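Local coordinates for protein thioredoxin reductase (Clostridium acetobutylicum ATCC 824, PDB 6GNA) that probably reduces thioredoxin through an FAD cofactor and a redox-active disulfide, drawing electrons from ferredoxin rather than from a pyridine nucleotide, at residues 159-164 and 180-185. Sequence-based numbering, arbitrary orientation.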
loop_
_atom_site.group_PDB
_atom_site.type_symbol
_atom_site.label_atom_id
_atom_site.label_comp_id
_atom_site.label_asym_id
_atom_site.label_seq_id
_atom_site.Cartn_x
_atom_site.Cartn_y
_atom_site.Cartn_z
ATOM N N GLU A 159 16.249 -28.424 13.648
ATOM C CA GLU A 159 17.598 -28.340 13.106
ATOM C C GLU A 159 18.604 -28.864 14.115
ATOM O O GLU A 159 19.556 -29.551 13.742
ATOM C CB GLU A 159 17.920 -26.901 12.710
ATOM C CG GLU A 159 17.024 -26.363 11.589
ATOM C CD GLU A 159 17.600 -25.163 10.889
ATOM O OE1 GLU A 159 18.817 -25.159 10.644
ATOM O OE2 GLU A 159 16.838 -24.221 10.567
ATOM N N ALA A 160 18.408 -28.543 15.393
ATOM C CA ALA A 160 19.272 -29.098 16.436
ATOM C C ALA A 160 19.231 -30.621 16.431
ATOM O O ALA A 160 20.268 -31.279 16.566
ATOM C CB ALA A 160 18.826 -28.571 17.800
ATOM N N ASN A 161 18.034 -31.200 16.317
ATOM C CA ASN A 161 17.925 -32.655 16.298
ATOM C C ASN A 161 18.680 -33.244 15.118
ATOM O O ASN A 161 19.334 -34.287 15.248
ATOM C CB ASN A 161 16.460 -33.081 16.265
ATOM C CG ASN A 161 15.736 -32.752 17.547
ATOM O OD1 ASN A 161 16.351 -32.677 18.612
ATOM N ND2 ASN A 161 14.435 -32.519 17.447
ATOM N N TYR A 162 18.576 -32.609 13.951
ATOM C CA TYR A 162 19.301 -33.100 12.788
ATOM C C TYR A 162 20.804 -32.993 13.002
ATOM O O TYR A 162 21.557 -33.914 12.666
ATOM C CB TYR A 162 18.880 -32.311 11.545
ATOM C CG TYR A 162 19.574 -32.769 10.283
ATOM C CD1 TYR A 162 19.211 -33.960 9.665
ATOM C CD2 TYR A 162 20.596 -32.022 9.712
ATOM C CE1 TYR A 162 19.845 -34.395 8.515
ATOM C CE2 TYR A 162 21.241 -32.453 8.560
ATOM C CZ TYR A 162 20.857 -33.639 7.966
ATOM O OH TYR A 162 21.481 -34.081 6.819
ATOM N N LEU A 163 21.268 -31.864 13.538
ATOM C CA LEU A 163 22.702 -31.690 13.718
ATOM C C LEU A 163 23.267 -32.683 14.710
ATOM O O LEU A 163 24.446 -33.024 14.622
ATOM C CB LEU A 163 23.027 -30.266 14.172
ATOM C CG LEU A 163 23.480 -29.299 13.074
ATOM C CD1 LEU A 163 24.834 -29.718 12.521
ATOM C CD2 LEU A 163 22.447 -29.215 11.949
ATOM N N ALA A 164 22.451 -33.155 15.657
ATOM C CA ALA A 164 22.954 -34.106 16.643
ATOM C C ALA A 164 23.387 -35.415 16.001
ATOM O O ALA A 164 24.136 -36.177 16.619
ATOM C CB ALA A 164 21.895 -34.348 17.715
ATOM N N TYR A 180 10.564 -27.954 24.868
ATOM C CA TYR A 180 11.434 -28.097 23.703
ATOM C C TYR A 180 11.512 -29.569 23.309
ATOM O O TYR A 180 11.919 -30.413 24.116
ATOM C CB TYR A 180 12.825 -27.543 24.014
ATOM C CG TYR A 180 12.796 -26.184 24.685
ATOM C CD1 TYR A 180 12.341 -25.056 24.009
ATOM C CD2 TYR A 180 13.224 -26.028 25.996
ATOM C CE1 TYR A 180 12.311 -23.817 24.619
ATOM C CE2 TYR A 180 13.191 -24.793 26.621
ATOM C CZ TYR A 180 12.739 -23.686 25.927
ATOM O OH TYR A 180 12.708 -22.457 26.550
ATOM N N GLN A 181 11.150 -29.873 22.065
ATOM C CA GLN A 181 11.091 -31.254 21.588
ATOM C C GLN A 181 12.432 -31.617 20.954
ATOM O O GLN A 181 12.613 -31.594 19.731
ATOM C CB GLN A 181 9.928 -31.436 20.618
ATOM C CG GLN A 181 8.561 -31.413 21.299
ATOM C CD GLN A 181 8.097 -30.013 21.644
ATOM O OE1 GLN A 181 8.101 -29.135 20.802
ATOM N NE2 GLN A 181 7.666 -29.812 22.885
ATOM N N LEU A 182 13.382 -31.958 21.820
ATOM C CA LEU A 182 14.761 -32.225 21.435
ATOM C C LEU A 182 15.150 -33.635 21.852
ATOM O O LEU A 182 14.757 -34.104 22.923
ATOM C CB LEU A 182 15.699 -31.223 22.123
ATOM C CG LEU A 182 15.482 -29.752 21.759
ATOM C CD1 LEU A 182 16.184 -28.835 22.740
ATOM C CD2 LEU A 182 15.982 -29.498 20.356
ATOM N N VAL A 183 15.942 -34.301 21.005
ATOM C CA VAL A 183 16.512 -35.593 21.375
ATOM C C VAL A 183 17.470 -35.419 22.550
ATOM O O VAL A 183 18.020 -34.337 22.791
ATOM C CB VAL A 183 17.220 -36.244 20.174
ATOM C CG1 VAL A 183 16.232 -36.461 19.022
ATOM C CG2 VAL A 183 18.396 -35.385 19.727
ATOM N N SER A 184 17.681 -36.513 23.287
ATOM C CA SER A 184 18.474 -36.450 24.510
ATOM C C SER A 184 19.913 -36.022 24.240
ATOM O O SER A 184 20.566 -35.468 25.128
ATOM C CB SER A 184 18.451 -37.802 25.229
ATOM O OG SER A 184 18.900 -38.834 24.373
ATOM N N ALA A 185 20.427 -36.272 23.036
ATOM C CA ALA A 185 21.795 -35.874 22.710
ATOM C C ALA A 185 21.980 -34.357 22.676
ATOM O O ALA A 185 23.120 -33.888 22.777
ATOM C CB ALA A 185 22.211 -36.467 21.367
#
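Both ends of one side-chain amide are engaged here: Asn161, near the C-terminal end of helix 155-163, reads the backbone of the loop on the two sides of Leu182. Its ND2 donates to Gln181 O over 3.1 Å in a nearly straight bond (171°), with the acceptor lying in the asparagine amide plane and the N-H directed at an in-plane lone pair of the carbonyl. Its OD1 accepts from Val183 N at 2.9 Å, but Val183 N approaches from above the plane of the asparagine carbonyl, rising 44° from it, so this bond does not use a lone-pair direction. Asparagine suits the place because its short flat amide offers a donor and an acceptor side by side, matching the C=O and N-H that flank Leu182 in extended chain. Gln181, centre of an inverse gamma turn, instead uses its OE1 to accept a hydrogen bond from Lys154 NZ.

Small residues let the helix sit close: Ala160 CB meets Leu182 CD2 at 3.9 Å, while Ala164 CB lies 4.2 Å from Val183 CG2. Leu182 also packs on Tyr172 and Ile188, on strands 169-174 and 186-188 of the parallel sheet. The contact thus ties the helix to the loop joining these strands, and because asparagine bonds main-chain atoms, its polar part probably depends more on the loop's backbone shape than on its side chains.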